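Local coordinates for protein diaminopimelate decarboxylase (PDB 2P3E) that probably catalyses the pyridoxal 5'-phosphate-dependent decarboxylation of meso-diaminopimelate to L-lysine, the last step of lysine biosynthesis, at residues B[340-345]-B[355-360]; B[294-299]-B[308-313]; B[325-330]-B[370-375]. All blocks are in the same frame, centred on the assembly; numbering follows the deposited sequence.

Contact 1 of 3, residues B[340-345]-B[355-360]; sequences VADIVG and ALDREI
The carboxylate of Asp-342 receives a methyl group of Leu-356 over one face, CD2 of Leu-356 lying 3.6 Å from OD2 of Asp-342, while OD1 of Asp-342 takes the backbone N of Asp-357 at 2.9 Å, nearly in line with the C-O bond. A water donates to that same OD1 and to OD1 of Asp-357, joining two acids whose OD1 atoms are only 3.7 Å apart and probably easing their repulsion. The guanidinium of Arg-358 carries CB of Ala-355 on one face, near its rim; NH1 of Arg-358 is hydrogen-bonded to the O of His-326, and Tyr-325 adds a cation-pi contact. These groups flank an antiparallel pairing in the beta domain that accompanies the barrel in this decarboxylase family, interrupted by a G1 beta bulge: Asp-357, with positive phi (49°), and Arg-358 both face Ala-341. Ala-341 exchanges two backbone bonds with Arg-358, and Ile-343 two with Ala-355, so pairing resumes one residue out of step. On the buried face of Ala-341 and Ile-343, CD1 of Ile-343 and CD1 of Ile-360 meet tip to tip at 3.8 Å. On the exposed face of Val-340 and Glu-359, CG2 of Val-340 lies under the face of the Glu-359 carboxylate, 3.3 Å from its OE2. The bent Glu-359 chain (chi2 -79°) folds that group back over the valine.

Contact 2 of 3, residues B[294-299]-B[308-313]; sequences QVQFLK and IVDAGM
Ile-308 meets Phe-297 with both side chain and backbone. Its CG2 sits at the edge of the phenyl ring, near the ring plane, and its CD1 reaches CB of Phe-297 at 4.0 Å. The backbone N of Ile-308 donates to the O of Phe-297 at 2.7 Å, and its own O is gripped twice, by N of Gln-296 at 2.7 Å and by N of Phe-297 at 3.1 Å. Val-109 of the second subunit packs against Ile-308. Val-309 follows on the other face, where CG1 of Val-309 is 4.0 Å from CG2 of Val-295; its CA-H also leans on the O of Gln-294. At Asp-310 the strand has ended, but the side chain prolongs the pairing: CG stands in the crowded position between N and carbonyl carbon (chi1 61°), which turns OD1 to the backbone N of Gln-294. N of Gln-294 donates to OD1 of Asp-310 at 2.9 Å, coming from above the carboxylate plane, while a weak bond from N of Asp-310 returns to the O of Gln-294. OD1 and OD2 of Asp-310 are further held by Thr-293 and Thr-34 respectively. The amide of Gln-296 lies almost parallel to this carboxylate, 10° off; its NE2 donates to O and OE1 of Gln-294. With Gln-296 and Phe-297 both opposite Ile-308, the arrangement is a classic beta bulge in the hairpin of strands 289-301 and 304-309.

Contact 3 of 3, residues B[325-330]-B[370-375]; sequences YHHIIP and AVLSAG
With chi1 at -73°, His-326 carries its ring on the backbone N side, and chi2 of -101° swings ND1 toward Leu-372. ND1 of His-326 then donates to the O of Leu-372 at 2.9 Å, within the imidazole plane and almost along the C=O axis. The neighbouring edge atom, CE1 of His-326, faces the O of Ser-373 at 3.1 Å, so two successive carbonyls line one ring edge. CB of His-326 rests on CG1 of Val-371 at 3.7 Å. His-327 holds its ring beside Leu-372, whose CD1 lies at the ring edge, 3.9 Å from CD2 of His-327, and the two side chains run side by side. A water accepts from N of His-327 and donates to OG of Ser-373, which is also bonded to Asn-287. Backbone bonds from N of Leu-372 to O of His-327, and in both directions between Ile-329 and Ala-370, make a short antiparallel pairing inside the beta domain. Ile-329 places CG1 over CB of Ala-370 at 3.9 Å. The ring of His-326 touches Arg-318, a probable substrate-binding residue, and meets Tyr-249 edge-to-face. The O of Leu-372 would probably lose its side-chain donor with an alanine here, and a gap would open beside Arg-318. Using ND1-H on a backbone carbonyl probably fixes the turn of the imidazole and with it the side it presents to Arg-318.

In the fold
All three contacts pair antiparallel strands of one mixed sheet, but they differ in burial and polarity. Contacts 2 and 3 are buried, whereas contact 1 is partly exposed, its acidic edge bridged by water. Contacts 1 and 2 lie on neighbouring strands, 338-344 and 304-309, and meet directly: O of Val-344 lies 2.9 Å from N of Val-309, and both contacts reach the second subunit. Each accommodates a beta bulge, G1 in contact 1 and classic in contact 2, while contact 3 keeps regular pairing. Contact 3 touches contact 1 through Arg-358 and the isoleucines, but only approaches contact 2, within about 6 Å between nearest atoms. It alone brings a side chain against a probable substrate-binding residue.

Contact 1 of 3, residues B[340-345]-B[355-360]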
# COMPACT_ATOMS: atom_id res chain seq x y z
N VAL B 340 24.86 4.97 -13.67
CA VAL B 340 23.81 5.67 -12.95
C VAL B 340 22.50 5.25 -13.60
O VAL B 340 22.33 5.40 -14.81
CB VAL B 340 23.98 7.19 -13.01
CG1 VAL B 340 22.83 7.89 -12.31
CG2 VAL B 340 25.30 7.58 -12.40
N ALA B 341 21.58 4.72 -12.78
CA ALA B 341 20.34 4.15 -13.28
C ALA B 341 19.16 4.45 -12.37
O ALA B 341 19.33 4.69 -11.17
CB ALA B 341 20.49 2.63 -13.46
N ASP B 342 17.96 4.46 -12.97
CA ASP B 342 16.71 4.33 -12.23
C ASP B 342 16.38 2.85 -12.13
O ASP B 342 16.30 2.15 -13.15
CB ASP B 342 15.57 5.05 -12.94
CG ASP B 342 15.63 6.57 -12.81
OD1 ASP B 342 16.61 7.13 -12.25
OD2 ASP B 342 14.66 7.19 -13.26
N ILE B 343 16.17 2.36 -10.91
CA ILE B 343 15.85 0.95 -10.71
C ILE B 343 14.36 0.94 -10.42
O ILE B 343 13.92 1.44 -9.39
CB ILE B 343 16.67 0.33 -9.57
CG1 ILE B 343 18.16 0.43 -9.91
CG2 ILE B 343 16.24 -1.17 -9.32
CD1 ILE B 343 19.07 0.18 -8.74
N VAL B 344 13.59 0.43 -11.37
CA VAL B 344 12.14 0.63 -11.35
C VAL B 344 11.42 -0.73 -11.42
O VAL B 344 11.95 -1.70 -11.94
CB VAL B 344 11.70 1.54 -12.52
CG1 VAL B 344 12.35 2.94 -12.40
CG2 VAL B 344 12.06 0.90 -13.87
N GLY B 345 10.19 -0.77 -10.91
CA GLY B 345 9.47 -2.03 -10.81
C GLY B 345 8.47 -2.25 -11.92
O GLY B 345 8.45 -1.52 -12.90
N ALA B 355 14.83 2.91 -6.66
CA ALA B 355 15.92 3.91 -6.52
C ALA B 355 16.00 4.76 -7.78
O ALA B 355 15.74 4.26 -8.89
CB ALA B 355 17.26 3.23 -6.26
N LEU B 356 16.34 6.04 -7.61
CA LEU B 356 16.51 6.95 -8.74
C LEU B 356 17.93 7.48 -8.83
O LEU B 356 18.53 7.79 -7.81
CB LEU B 356 15.54 8.14 -8.63
CG LEU B 356 14.03 7.85 -8.59
CD1 LEU B 356 13.25 9.15 -8.42
CD2 LEU B 356 13.58 7.13 -9.83
N ASP B 357 18.44 7.62 -10.05
CA ASP B 357 19.78 8.21 -10.30
C ASP B 357 20.83 7.58 -9.38
O ASP B 357 21.64 8.28 -8.75
CB ASP B 357 19.73 9.73 -10.07
CG ASP B 357 18.92 10.46 -11.13
OD1 ASP B 357 18.88 10.01 -12.29
OD2 ASP B 357 18.32 11.49 -10.78
N ARG B 358 20.82 6.24 -9.31
CA ARG B 358 21.67 5.53 -8.38
C ARG B 358 22.81 4.83 -9.09
O ARG B 358 22.62 4.21 -10.15
CB ARG B 358 20.85 4.50 -7.59
CG ARG B 358 21.63 3.78 -6.49
CD ARG B 358 21.80 4.64 -5.20
NE ARG B 358 20.52 5.14 -4.68
CZ ARG B 358 19.67 4.41 -3.95
NH1 ARG B 358 19.97 3.16 -3.62
NH2 ARG B 358 18.51 4.94 -3.54
N GLU B 359 24.00 4.90 -8.49
CA GLU B 359 25.17 4.19 -8.98
C GLU B 359 25.05 2.71 -8.65
O GLU B 359 24.75 2.33 -7.50
CB GLU B 359 26.45 4.75 -8.35
CG GLU B 359 26.92 6.06 -9.00
CD GLU B 359 27.65 5.85 -10.33
OE1 GLU B 359 27.71 4.71 -10.85
OE2 GLU B 359 28.18 6.86 -10.85
N ILE B 360 25.26 1.89 -9.67
CA ILE B 360 25.18 0.44 -9.52
C ILE B 360 25.98 -0.23 -10.62
O ILE B 360 26.06 0.28 -11.74
CB ILE B 360 23.71 -0.06 -9.56
CG1 ILE B 360 23.63 -1.52 -9.11
CG2 ILE B 360 23.08 0.17 -10.94
CD1 ILE B 360 22.18 -2.03 -8.92
O HOH W 1 18.89 7.52 -13.66

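Contact 2 of 3, residues B[294-299]-B[308-313]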
# COMPACT_ATOMS: atom_id res chain seq x y z
N GLN B 294 14.70 -9.79 -9.40
CA GLN B 294 15.37 -10.15 -10.65
C GLN B 294 15.15 -9.09 -11.73
O GLN B 294 14.04 -8.59 -11.93
CB GLN B 294 14.87 -11.52 -11.13
CG GLN B 294 15.58 -12.06 -12.37
CD GLN B 294 14.94 -13.31 -12.89
OE1 GLN B 294 13.73 -13.36 -13.13
NE2 GLN B 294 15.75 -14.34 -13.08
N VAL B 295 16.24 -8.75 -12.41
CA VAL B 295 16.22 -7.83 -13.54
C VAL B 295 15.47 -8.46 -14.73
O VAL B 295 15.78 -9.58 -15.14
CB VAL B 295 17.66 -7.40 -13.97
CG1 VAL B 295 17.60 -6.48 -15.20
CG2 VAL B 295 18.42 -6.73 -12.81
N GLN B 296 14.47 -7.74 -15.23
CA GLN B 296 13.64 -8.19 -16.34
C GLN B 296 14.07 -7.53 -17.63
O GLN B 296 14.28 -8.21 -18.63
CB GLN B 296 12.16 -7.89 -16.06
CG GLN B 296 11.62 -8.53 -14.79
CD GLN B 296 11.86 -10.03 -14.72
OE1 GLN B 296 11.44 -10.77 -15.61
NE2 GLN B 296 12.53 -10.48 -13.67
N PHE B 297 14.24 -6.20 -17.61
CA PHE B 297 14.63 -5.45 -18.82
C PHE B 297 15.60 -4.32 -18.49
O PHE B 297 15.57 -3.76 -17.39
CB PHE B 297 13.41 -4.82 -19.52
CG PHE B 297 12.33 -5.80 -19.85
CD1 PHE B 297 12.44 -6.65 -20.95
CD2 PHE B 297 11.19 -5.88 -19.06
CE1 PHE B 297 11.42 -7.57 -21.25
CE2 PHE B 297 10.17 -6.79 -19.36
CZ PHE B 297 10.29 -7.63 -20.46
N LEU B 298 16.47 -4.01 -19.46
CA LEU B 298 17.22 -2.75 -19.49
C LEU B 298 16.64 -1.90 -20.61
O LEU B 298 16.31 -2.42 -21.68
CB LEU B 298 18.71 -2.97 -19.74
CG LEU B 298 19.46 -3.94 -18.81
CD1 LEU B 298 20.89 -4.14 -19.31
CD2 LEU B 298 19.46 -3.47 -17.34
N LYS B 299 16.53 -0.60 -20.35
CA LYS B 299 15.93 0.34 -21.29
C LYS B 299 16.61 1.70 -21.12
O LYS B 299 16.72 2.22 -20.00
CB LYS B 299 14.43 0.47 -21.00
CG LYS B 299 13.77 1.70 -21.54
CD LYS B 299 12.28 1.67 -21.38
CE LYS B 299 11.65 2.81 -22.17
NZ LYS B 299 10.14 2.78 -22.06
N ILE B 308 14.81 -2.44 -15.11
CA ILE B 308 13.43 -2.82 -14.75
C ILE B 308 13.46 -4.18 -14.08
O ILE B 308 13.97 -5.15 -14.66
CB ILE B 308 12.50 -2.82 -16.00
CG1 ILE B 308 12.52 -1.43 -16.66
CG2 ILE B 308 11.06 -3.25 -15.61
CD1 ILE B 308 11.97 -1.37 -18.10
N VAL B 309 12.94 -4.24 -12.86
CA VAL B 309 12.99 -5.46 -12.04
C VAL B 309 11.59 -5.98 -11.73
O VAL B 309 10.60 -5.32 -12.09
CB VAL B 309 13.82 -5.23 -10.72
CG1 VAL B 309 15.28 -4.90 -11.07
CG2 VAL B 309 13.19 -4.12 -9.84
N ASP B 310 11.50 -7.13 -11.06
CA ASP B 310 10.18 -7.75 -10.82
C ASP B 310 9.53 -7.35 -9.50
O ASP B 310 8.39 -7.72 -9.21
CB ASP B 310 10.20 -9.28 -11.03
CG ASP B 310 11.15 -10.03 -10.08
OD1 ASP B 310 11.78 -9.44 -9.17
OD2 ASP B 310 11.26 -11.27 -10.25
N ALA B 311 10.25 -6.57 -8.70
CA ALA B 311 9.72 -6.05 -7.44
C ALA B 311 9.44 -4.58 -7.60
O ALA B 311 10.23 -3.84 -8.21
CB ALA B 311 10.69 -6.27 -6.28
N GLY B 312 8.33 -4.13 -7.05
CA GLY B 312 7.97 -2.72 -7.15
C GLY B 312 7.39 -2.16 -5.87
O GLY B 312 7.56 -2.73 -4.77
N MET B 313 6.70 -1.03 -6.01
CA MET B 313 6.12 -0.34 -4.87
C MET B 313 5.08 -1.22 -4.15
O MET B 313 4.75 -0.97 -2.98
CB MET B 313 5.50 0.99 -5.30
CG MET B 313 4.27 0.85 -6.19
SD MET B 313 3.68 2.46 -6.78
CE MET B 313 3.10 3.24 -5.25

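Contact 3 of 3, residues B[325-330]-B[370-375]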
# COMPACT_ATOMS: atom_id res chain seq x y z
N TYR B 325 15.72 6.18 0.90
CA TYR B 325 16.92 5.52 0.42
C TYR B 325 16.99 4.09 0.99
O TYR B 325 17.01 3.87 2.22
CB TYR B 325 18.18 6.32 0.83
CG TYR B 325 19.47 5.72 0.29
CD1 TYR B 325 20.13 6.29 -0.81
CD2 TYR B 325 20.01 4.56 0.85
CE1 TYR B 325 21.28 5.72 -1.32
CE2 TYR B 325 21.18 4.00 0.34
CZ TYR B 325 21.81 4.59 -0.74
OH TYR B 325 22.95 4.02 -1.23
N HIS B 326 17.04 3.12 0.09
CA HIS B 326 17.46 1.76 0.39
C HIS B 326 18.70 1.44 -0.47
O HIS B 326 18.69 1.66 -1.67
CB HIS B 326 16.35 0.75 0.06
CG HIS B 326 15.21 0.79 1.03
ND1 HIS B 326 15.05 -0.15 2.03
CD2 HIS B 326 14.17 1.65 1.16
CE1 HIS B 326 13.98 0.15 2.75
NE2 HIS B 326 13.42 1.23 2.24
N HIS B 327 19.74 0.93 0.18
CA HIS B 327 20.95 0.50 -0.52
C HIS B 327 20.63 -0.72 -1.38
O HIS B 327 19.95 -1.65 -0.94
CB HIS B 327 22.07 0.22 0.48
CG HIS B 327 23.45 0.25 -0.12
ND1 HIS B 327 23.95 1.36 -0.76
CD2 HIS B 327 24.43 -0.69 -0.16
CE1 HIS B 327 25.18 1.10 -1.19
NE2 HIS B 327 25.50 -0.13 -0.82
N ILE B 328 21.09 -0.68 -2.64
CA ILE B 328 20.84 -1.76 -3.60
C ILE B 328 22.18 -2.25 -4.18
O ILE B 328 22.96 -1.45 -4.70
CB ILE B 328 19.88 -1.35 -4.74
CG1 ILE B 328 18.54 -0.84 -4.14
CG2 ILE B 328 19.65 -2.52 -5.70
CD1 ILE B 328 17.50 -0.40 -5.17
N ILE B 329 22.42 -3.56 -4.07
CA ILE B 329 23.67 -4.18 -4.47
C ILE B 329 23.40 -5.40 -5.34
O ILE B 329 22.34 -6.04 -5.20
CB ILE B 329 24.53 -4.59 -3.24
CG1 ILE B 329 23.79 -5.64 -2.38
CG2 ILE B 329 24.91 -3.34 -2.44
CD1 ILE B 329 24.57 -6.17 -1.16
N PRO B 330 24.36 -5.74 -6.23
CA PRO B 330 24.20 -6.97 -7.01
C PRO B 330 24.44 -8.22 -6.16
O PRO B 330 25.27 -8.22 -5.22
CB PRO B 330 25.23 -6.81 -8.13
CG PRO B 330 26.34 -5.99 -7.50
CD PRO B 330 25.62 -5.04 -6.56
N ALA B 370 19.95 -7.20 -4.52
CA ALA B 370 19.54 -7.17 -3.12
C ALA B 370 19.25 -5.74 -2.67
O ALA B 370 20.12 -4.87 -2.75
CB ALA B 370 20.61 -7.81 -2.23
N VAL B 371 18.02 -5.53 -2.21
CA VAL B 371 17.59 -4.25 -1.64
C VAL B 371 17.71 -4.37 -0.12
O VAL B 371 17.02 -5.19 0.50
CB VAL B 371 16.12 -3.88 -2.05
CG1 VAL B 371 15.72 -2.50 -1.50
CG2 VAL B 371 15.95 -3.93 -3.59
N LEU B 372 18.59 -3.57 0.48
CA LEU B 372 18.88 -3.75 1.92
C LEU B 372 17.87 -3.02 2.79
O LEU B 372 17.08 -2.21 2.28
CB LEU B 372 20.31 -3.28 2.25
CG LEU B 372 21.46 -3.92 1.46
CD1 LEU B 372 22.79 -3.43 2.06
CD2 LEU B 372 21.38 -5.45 1.44
N SER B 373 17.88 -3.33 4.10
CA SER B 373 17.13 -2.55 5.10
C SER B 373 15.62 -2.64 4.85
O SER B 373 14.88 -1.68 5.08
CB SER B 373 17.58 -1.08 5.08
OG SER B 373 19.00 -0.96 4.93
N ALA B 374 15.17 -3.82 4.44
CA ALA B 374 13.79 -4.00 4.01
C ALA B 374 12.92 -4.82 4.97
O ALA B 374 11.79 -5.18 4.62
CB ALA B 374 13.75 -4.58 2.60
N GLY B 375 13.44 -5.06 6.17
CA GLY B 375 12.79 -5.95 7.15
C GLY B 375 11.67 -5.31 7.96
O GLY B 375 10.84 -6.00 8.57
O HOH W 2 19.58 0.77 2.98